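Local coordinates for protein amidohydrolase (Xanthomonas campestris pv. campestris, PDB 4DZH) that probably deaminates adenosine-type nucleosides such as 5'-methylthioadenosine, as a zinc-binding member of the amidohydrolase superfamily with a TIM-barrel fold, at residues His36-Ser41 with Ala379-Val384; Ala47-Ala52 with Val56-Ala61; Glu127-Gly132 with Val413-Lys418. All coordinates share one frame; numbering follows the deposited sequence. Where two conformers were deposited one is given.

Contact 1. Residues His36-Ser41 with Ala379-Val384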
loop_
_atom_site.group_PDB
_atom_site.type_symbol
_atom_site.label_atom_id
_atom_site.label_comp_id
_atom_site.label_asym_id
_atom_site.label_seq_id
_atom_site.Cartn_x
_atom_site.Cartn_y
_atom_site.Cartn_z
ATOM N N HIS A 36 -12.397 -18.444 18.617
ATOM C CA HIS A 36 -12.478 -19.778 18.039
ATOM C C HIS A 36 -11.074 -20.369 17.904
ATOM O O HIS A 36 -10.074 -19.634 17.945
ATOM C CB HIS A 36 -13.118 -19.722 16.657
ATOM C CG HIS A 36 -14.602 -19.925 16.648
ATOM N ND1 HIS A 36 -15.474 -19.094 17.311
ATOM C CD2 HIS A 36 -15.363 -20.882 16.055
ATOM C CE1 HIS A 36 -16.714 -19.503 17.097
ATOM N NE2 HIS A 36 -16.674 -20.593 16.351
ATOM N N ALA A 37 -11.005 -21.686 17.728
ATOM C CA ALA A 37 -9.741 -22.400 17.622
ATOM C C ALA A 37 -9.763 -23.346 16.434
ATOM O O ALA A 37 -10.840 -23.707 15.928
ATOM C CB ALA A 37 -9.468 -23.188 18.912
ATOM N N VAL A 38 -8.577 -23.749 15.984
ATOM C CA VAL A 38 -8.452 -24.634 14.839
ATOM C C VAL A 38 -7.546 -25.750 15.238
ATOM O O VAL A 38 -6.416 -25.526 15.660
ATOM C CB VAL A 38 -7.852 -23.888 13.590
ATOM C CG1 VAL A 38 -7.570 -24.874 12.431
ATOM C CG2 VAL A 38 -8.810 -22.850 13.142
ATOM N N ALA A 39 -8.052 -26.972 15.152
ATOM C CA ALA A 39 -7.221 -28.116 15.487
ATOM C C ALA A 39 -6.644 -28.720 14.218
ATOM O O ALA A 39 -7.303 -28.764 13.176
ATOM C CB ALA A 39 -8.019 -29.181 16.278
ATOM N N VAL A 40 -5.416 -29.221 14.327
ATOM C CA VAL A 40 -4.668 -29.700 13.173
ATOM C C VAL A 40 -3.979 -30.989 13.552
ATOM O O VAL A 40 -3.428 -31.111 14.658
ATOM C CB VAL A 40 -3.581 -28.630 12.767
ATOM C CG1 VAL A 40 -2.815 -29.094 11.538
ATOM C CG2 VAL A 40 -4.218 -27.253 12.518
ATOM N N SER A 41 -4.054 -31.997 12.669
ATOM C CA SER A 41 -3.305 -33.250 12.865
ATOM C C SER A 41 -2.766 -33.660 11.509
ATOM O O SER A 41 -3.486 -33.594 10.514
ATOM C CB SER A 41 -4.188 -34.386 13.403
ATOM O OG SER A 41 -4.610 -34.096 14.723
ATOM N N ALA A 379 -3.493 -27.307 6.488
ATOM C CA ALA A 379 -3.367 -26.267 7.504
ATOM C C ALA A 379 -2.355 -25.203 7.064
ATOM O O ALA A 379 -1.273 -25.099 7.629
ATOM C CB ALA A 379 -2.965 -26.863 8.820
ATOM N N ASP A 380 -2.716 -24.474 6.016
ATOM C CA ASP A 380 -1.971 -23.271 5.590
ATOM C C ASP A 380 -2.699 -22.063 6.215
ATOM O O ASP A 380 -3.780 -21.644 5.736
ATOM C CB ASP A 380 -2.003 -23.123 4.078
ATOM C CG ASP A 380 -1.202 -24.219 3.314
ATOM O OD1 ASP A 380 -0.817 -25.274 3.864
ATOM O OD2 ASP A 380 -0.942 -23.964 2.104
ATOM N N LEU A 381 -2.103 -21.519 7.268
ATOM C CA LEU A 381 -2.792 -20.583 8.159
ATOM C C LEU A 381 -1.873 -19.443 8.544
ATOM O O LEU A 381 -0.645 -19.641 8.632
ATOM C CB LEU A 381 -3.213 -21.299 9.436
ATOM C CG LEU A 381 -4.103 -22.518 9.197
ATOM C CD1 LEU A 381 -4.261 -23.329 10.460
ATOM C CD2 LEU A 381 -5.439 -22.042 8.693
ATOM N N VAL A 382 -2.496 -18.308 8.813
ATOM C CA VAL A 382 -1.773 -17.091 9.206
ATOM C C VAL A 382 -2.483 -16.406 10.383
ATOM O O VAL A 382 -3.714 -16.225 10.362
ATOM C CB VAL A 382 -1.687 -16.136 7.994
ATOM C CG1 VAL A 382 -1.043 -14.788 8.452
ATOM C CG2 VAL A 382 -0.831 -16.767 6.914
ATOM N N CYS A 383 -1.681 -15.983 11.366
ATOM C CA CYS A 383 -2.146 -15.141 12.482
ATOM C C CYS A 383 -1.729 -13.710 12.168
ATOM O O CYS A 383 -0.545 -13.470 11.931
ATOM C CB CYS A 383 -1.497 -15.565 13.801
ATOM S SG CYS A 383 -2.337 -16.995 14.540
ATOM N N VAL A 384 -2.696 -12.810 12.193
ATOM C CA VAL A 384 -2.428 -11.367 11.997
ATOM C C VAL A 384 -2.725 -10.707 13.339
ATOM O O VAL A 384 -3.875 -10.735 13.772
ATOM C CB VAL A 384 -3.342 -10.777 10.886
ATOM C CG1 VAL A 384 -2.937 -9.328 10.612
ATOM C CG2 VAL A 384 -3.159 -11.558 9.621
#
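V40 and A379 make the closest approach here, a purely apolar one, and the branched side chain of V40 can be followed atom by atom. Its CB points toward the other segment and lies 4.4 Å from A379 CB. Beyond it the chain forks. CG1, anti to the backbone N (chi1 -178°), carries the main touch, with V40 CG1 standing 3.5 Å from A379 CB. The other branch shares the same methyl, V40 CG2 being 3.9 Å from A379 CB, so the alanine rests against both prongs. V40 CG2 also comes within 4.4 Å of L381 CD1, two residues after A379.

The second touch comes from V38, two residues earlier in the strand and on the same face. Here the side chains reach toward each other tip to tip, V38 CG1 and L381 CD1 meeting at 4.1 Å. L381 CD1 thus lies beside a methyl of each valine. No hydrogen bond joins the segments, and what links them here is methyl packing, an example of apolar contact between two sheets.

Around this seam, I373 and L71 touch both V38 and L381, and I18 adds to L381. Strand 36-41 belongs to the small four-stranded sheet, between strands 16-20 and 44-50, whereas strand 381-385 pairs with strands 69-80 and 410-415, so the contact joins layers of two different sheets.

Contact 2. Residues Ala47-Ala52 with Val56-Ala61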
loop_
_atom_site.group_PDB
_atom_site.type_symbol
_atom_site.label_atom_id
_atom_site.label_comp_id
_atom_site.label_asym_id
_atom_site.label_seq_id
_atom_site.Cartn_x
_atom_site.Cartn_y
_atom_site.Cartn_z
ATOM N N ALA A 47 -10.706 -29.646 12.788
ATOM C CA ALA A 47 -11.798 -29.010 13.518
ATOM C C ALA A 47 -11.649 -27.494 13.548
ATOM O O ALA A 47 -10.524 -26.980 13.625
ATOM C CB ALA A 47 -11.850 -29.525 14.948
ATOM N N VAL A 48 -12.797 -26.806 13.504
ATOM C CA VAL A 48 -12.893 -25.343 13.660
ATOM C C VAL A 48 -14.101 -25.058 14.569
ATOM O O VAL A 48 -15.243 -25.358 14.201
ATOM C CB VAL A 48 -13.167 -24.621 12.312
ATOM C CG1 VAL A 48 -13.077 -23.108 12.488
ATOM C CG2 VAL A 48 -12.237 -25.108 11.199
ATOM N N LEU A 49 -13.879 -24.473 15.740
ATOM C CA LEU A 49 -14.944 -24.461 16.729
ATOM C C LEU A 49 -14.638 -23.460 17.824
ATOM O O LEU A 49 -13.501 -23.001 17.939
ATOM C CB LEU A 49 -15.103 -25.890 17.296
ATOM C CG LEU A 49 -14.083 -26.452 18.295
ATOM C CD1 LEU A 49 -14.660 -27.758 18.881
ATOM C CD2 LEU A 49 -12.731 -26.735 17.697
ATOM N N PRO A 50 -15.654 -23.092 18.634
ATOM C CA PRO A 50 -15.382 -22.159 19.732
ATOM C C PRO A 50 -14.250 -22.669 20.636
ATOM O O PRO A 50 -14.176 -23.884 20.879
ATOM C CB PRO A 50 -16.711 -22.125 20.499
ATOM C CG PRO A 50 -17.729 -22.408 19.451
ATOM C CD PRO A 50 -17.087 -23.421 18.522
ATOM N N THR A 51 -13.386 -21.787 21.113
ATOM C CA THR A 51 -12.229 -22.201 21.896
ATOM C C THR A 51 -12.594 -22.954 23.194
ATOM O O THR A 51 -11.908 -23.892 23.606
ATOM C CB THR A 51 -11.319 -21.008 22.168
ATOM O OG1 THR A 51 -10.755 -20.591 20.910
ATOM C CG2 THR A 51 -10.205 -21.383 23.101
ATOM N N ALA A 52 -13.687 -22.555 23.821
ATOM C CA ALA A 52 -14.153 -23.252 25.008
ATOM C C ALA A 52 -14.540 -24.675 24.634
ATOM O O ALA A 52 -14.186 -25.617 25.342
ATOM C CB ALA A 52 -15.325 -22.516 25.630
ATOM N N VAL A 56 -12.358 -28.608 25.661
ATOM C CA VAL A 56 -12.963 -29.764 26.325
ATOM C C VAL A 56 -12.749 -30.973 25.442
ATOM O O VAL A 56 -12.545 -32.084 25.929
ATOM C CB VAL A 56 -14.478 -29.588 26.654
ATOM C CG1 VAL A 56 -14.716 -28.441 27.616
ATOM C CG2 VAL A 56 -15.325 -29.441 25.403
ATOM N N ARG A 57 -12.756 -30.747 24.138
ATOM C CA ARG A 57 -12.681 -31.821 23.173
ATOM C C ARG A 57 -11.267 -32.385 22.955
ATOM O O ARG A 57 -11.101 -33.604 22.797
ATOM C CB ARG A 57 -13.307 -31.390 21.839
ATOM C CG ARG A 57 -13.028 -32.374 20.711
ATOM C CD ARG A 57 -13.963 -32.271 19.497
ATOM N NE ARG A 57 -13.470 -33.165 18.458
ATOM C CZ ARG A 57 -13.597 -32.980 17.143
ATOM N NH1 ARG A 57 -14.243 -31.929 16.657
ATOM N NH2 ARG A 57 -13.079 -33.876 16.307
ATOM N N PHE A 58 -10.254 -31.520 22.950
ATOM C CA PHE A 58 -8.924 -31.950 22.532
ATOM C C PHE A 58 -7.847 -31.957 23.601
ATOM O O PHE A 58 -7.840 -31.124 24.511
ATOM C CB PHE A 58 -8.430 -31.025 21.402
ATOM C CG PHE A 58 -9.236 -31.148 20.151
ATOM C CD1 PHE A 58 -9.114 -32.266 19.351
ATOM C CD2 PHE A 58 -10.123 -30.148 19.780
ATOM C CE1 PHE A 58 -9.864 -32.402 18.201
ATOM C CE2 PHE A 58 -10.873 -30.263 18.636
ATOM C CZ PHE A 58 -10.745 -31.394 17.833
ATOM N N ALA A 59 -6.900 -32.882 23.427
ATOM C CA ALA A 59 -5.651 -32.883 24.175
ATOM C C ALA A 59 -4.529 -32.658 23.159
ATOM O O ALA A 59 -3.880 -33.603 22.700
ATOM C CB ALA A 59 -5.460 -34.210 24.911
ATOM N N PRO A 60 -4.313 -31.393 22.779
ATOM C CA PRO A 60 -3.330 -31.080 21.733
ATOM C C PRO A 60 -1.914 -31.379 22.193
ATOM O O PRO A 60 -1.617 -31.042 23.333
ATOM C CB PRO A 60 -3.460 -29.552 21.567
ATOM C CG PRO A 60 -4.757 -29.174 22.201
ATOM C CD PRO A 60 -5.028 -30.203 23.274
ATOM N N ALA A 61 -1.044 -31.909 21.328
ATOM C CA ALA A 61 0.358 -32.115 21.714
ATOM C C ALA A 61 1.001 -30.756 22.002
ATOM O O ALA A 61 1.862 -30.629 22.878
ATOM C CB ALA A 61 1.126 -32.849 20.608
#
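A47 and L49 meet F58 in a short-range apolar contact, made where strand 44-50 passes into helix 51-57, with P50 at the N-cap position, and the chain then doubles back beside it. It lies toward the periphery of the small beta domain, and only three residues separate its segments.

The centre is A47 CB, which comes within 3.6 Å of F58 CZ and approaches the ring obliquely. The same methyl lies 3.8 Å from R57 NH1, so one alanine touches two consecutive residues. L49 reaches the phenylalanine differently: its side chain crosses that of F58 obliquely and brings CD2 to the ring edge, near the ring plane, with L49 CD2 4.1 Å from F58 CE2. This follows from a chi1 of 75°, which places CG between the backbone N and the carbonyl carbon, the crowded position.

R57 and F58 are themselves layered. The arginine chain is extended from CG to NE and runs across the phenylalanine: R57 CG sits over the centre of one ring face, and further out F58 CZ lies over the centre of the guanidinium. The guanidinium is held in place by a salt bridge from NH2 to E12 OE2, its main polar partner. At the solvent-exposed end of the contact, V56 packs on the helix backbone, with V56 CG1 3.7 Å from A52 O.

The wider lesson is that a short helix can carry the chain back over its own strand with no hydrogen bond between the two segments. On one side A47 and F58 both touch A39 of strand 36-41; on another, the weakly bonded strand 58-60 runs parallel to strand 12-14, where R57 and A59 make backbone bonds with E12 and F58 touches C14.

Contact 3. Residues Glu127-Gly132 with Val413-Lys418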
loop_
_atom_site.group_PDB
_atom_site.type_symbol
_atom_site.label_atom_id
_atom_site.label_comp_id
_atom_site.label_asym_id
_atom_site.label_seq_id
_atom_site.Cartn_x
_atom_site.Cartn_y
_atom_site.Cartn_z
ATOM N N GLU A 127 10.416 -13.235 2.205
ATOM C CA GLU A 127 9.541 -12.077 2.130
ATOM C C GLU A 127 8.064 -12.466 2.157
ATOM O O GLU A 127 7.237 -11.805 2.827
ATOM C CB GLU A 127 9.850 -11.230 0.882
ATOM C CG GLU A 127 8.924 -10.000 0.809
ATOM C CD GLU A 127 9.255 -9.047 -0.306
ATOM O OE1 GLU A 127 10.271 -9.216 -0.994
ATOM O OE2 GLU A 127 8.439 -8.109 -0.477
ATOM N N MET A 128 7.749 -13.579 1.487
ATOM C CA MET A 128 6.359 -14.027 1.403
ATOM C C MET A 128 5.887 -14.498 2.755
ATOM O O MET A 128 4.855 -14.064 3.216
ATOM C CB MET A 128 6.170 -15.098 0.345
ATOM C CG MET A 128 6.324 -14.514 -1.050
ATOM S SD MET A 128 5.915 -15.723 -2.339
ATOM C CE MET A 128 7.227 -16.955 -2.067
ATOM N N LEU A 129 6.701 -15.306 3.427
ATOM C CA LEU A 129 6.303 -15.826 4.754
ATOM C C LEU A 129 6.111 -14.694 5.767
ATOM O O LEU A 129 5.140 -14.666 6.512
ATOM C CB LEU A 129 7.313 -16.834 5.316
ATOM C CG LEU A 129 7.385 -18.132 4.522
ATOM C CD1 LEU A 129 8.597 -18.976 4.913
ATOM C CD2 LEU A 129 6.066 -18.917 4.709
ATOM N N ARG A 130 7.012 -13.714 5.724
ATOM C CA ARG A 130 6.975 -12.603 6.686
ATOM C C ARG A 130 5.706 -11.745 6.489
ATOM O O ARG A 130 5.247 -11.036 7.401
ATOM C CB ARG A 130 8.260 -11.782 6.596
ATOM C CG ARG A 130 9.455 -12.451 7.356
ATOM C CD ARG A 130 10.792 -11.973 6.868
ATOM N NE ARG A 130 10.975 -10.525 7.003
ATOM C CZ ARG A 130 11.574 -9.919 8.028
ATOM N NH1 ARG A 130 12.034 -10.611 9.075
ATOM N NH2 ARG A 130 11.723 -8.596 7.995
ATOM N N GLY A 131 5.112 -11.871 5.285
ATOM C CA GLY A 131 3.920 -11.142 4.940
ATOM C C GLY A 131 2.679 -11.976 4.807
ATOM O O GLY A 131 1.692 -11.528 4.221
ATOM N N GLY A 132 2.745 -13.212 5.301
ATOM C CA GLY A 132 1.552 -14.057 5.337
ATOM C C GLY A 132 1.121 -14.670 4.009
ATOM O O GLY A 132 -0.034 -15.148 3.916
ATOM N N VAL A 413 2.864 -18.151 10.875
ATOM C CA VAL A 413 2.514 -18.778 9.604
ATOM C C VAL A 413 2.797 -20.270 9.657
ATOM O O VAL A 413 3.896 -20.716 10.071
ATOM C CB VAL A 413 3.380 -18.180 8.495
ATOM C CG1 VAL A 413 3.148 -18.945 7.183
ATOM C CG2 VAL A 413 3.052 -16.711 8.347
ATOM N N TRP A 414 1.818 -21.051 9.215
ATOM C CA TRP A 414 1.979 -22.499 9.060
ATOM C C TRP A 414 1.637 -22.880 7.632
ATOM O O TRP A 414 0.698 -22.313 7.052
ATOM C CB TRP A 414 1.010 -23.261 9.951
ATOM C CG TRP A 414 1.178 -23.039 11.425
ATOM C CD1 TRP A 414 1.846 -23.860 12.313
ATOM C CD2 TRP A 414 0.643 -21.964 12.195
ATOM N NE1 TRP A 414 1.750 -23.351 13.592
ATOM C CE2 TRP A 414 1.005 -22.203 13.553
ATOM C CE3 TRP A 414 -0.128 -20.840 11.884
ATOM C CZ2 TRP A 414 0.664 -21.321 14.576
ATOM C CZ3 TRP A 414 -0.477 -19.956 12.933
ATOM C CH2 TRP A 414 -0.084 -20.219 14.250
ATOM N N ILE A 415 2.377 -23.856 7.100
ATOM C CA ILE A 415 2.111 -24.443 5.773
ATOM C C ILE A 415 2.046 -25.949 5.983
ATOM O O ILE A 415 3.016 -26.582 6.458
ATOM C CB ILE A 415 3.186 -24.105 4.714
ATOM C CG1 ILE A 415 3.314 -22.582 4.575
ATOM C CG2 ILE A 415 2.867 -24.779 3.324
ATOM C CD1 ILE A 415 4.275 -22.140 3.428
ATOM N N ALA A 416 0.891 -26.505 5.646
ATOM C CA ALA A 416 0.614 -27.940 5.944
ATOM C C ALA A 416 0.876 -28.240 7.437
ATOM O O ALA A 416 1.421 -29.301 7.806
ATOM C CB ALA A 416 1.440 -28.846 5.041
ATOM N N GLY A 417 0.507 -27.277 8.285
ATOM C CA GLY A 417 0.643 -27.415 9.715
ATOM C C GLY A 417 2.064 -27.287 10.249
ATOM O O GLY A 417 2.253 -27.412 11.458
ATOM N N LYS A 418 3.062 -27.038 9.391
ATOM C CA LYS A 418 4.435 -26.940 9.874
ATOM C C LYS A 418 4.712 -25.458 10.119
ATOM O O LYS A 418 4.415 -24.645 9.244
ATOM C CB LYS A 418 5.436 -27.467 8.838
ATOM C CG LYS A 418 5.262 -28.932 8.372
ATOM C CD LYS A 418 5.212 -29.882 9.513
ATOM C CE LYS A 418 5.177 -31.333 9.000
ATOM N NZ LYS A 418 4.910 -32.314 10.108
#
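L129 O is held by one hydrogen bond, from G132 N at 3.1 Å within its own segment, while a methyl from across the contact merely packs against it, V413 CG2 lying 3.5 Å from L129 O. The bond is part of a Schellman motif that ends the helix, in which T133 N also bonds to M128 O and G132, with a phi of 76°, is the C-prime residue. V413 CG2 thus meets a helix terminus whose carbonyl is already engaged, and it lies 4.3 Å from G132 CA as well.

The side-chain part turns on one branch of the leucine. L129 CG stands anti to the carbonyl carbon (chi1 -67°), and CD2 serves two partners: L129 CD2 is 3.8 Å from V413 CG1 and 3.9 Å from I415 CD1. In both pairs the side chains cross at about a right angle. V413 and I415, two residues apart, point from the same face of the strand, which then enters a type I' turn closed by K418 N to I415 O at 3.0 Å.

As a case of helix-on-sheet packing, the arrangement places the end of helix 114-130 against strand 410-415. T134 of strand 133-139 touches both V413 and I415, strand 418-422 borders the contact through K420 and L421, and strand 381-385 lies on the other flank of strand 410-415.

How the contacts relate
Contacts 1 and 3 are buried, while contact 2 is only partly so and lies farther from the centre of the chain. Strand 36-41 of contact 1 neighbours strand 44-50 of contact 2, joined by backbone bonds from A37 N to L49 O and from A39 N to A47 O. On its other side contact 1 meets contact 3 through neighbouring strands 381-385 and 410-415, where D380 OD1 takes A416 N. Contacts 2 and 3 do not touch. The chemistry changes accordingly: aliphatic methyls between sheets in contact 1, a ring layered with an arginine in contact 2, and methyls meeting a capped helix end in contact 3.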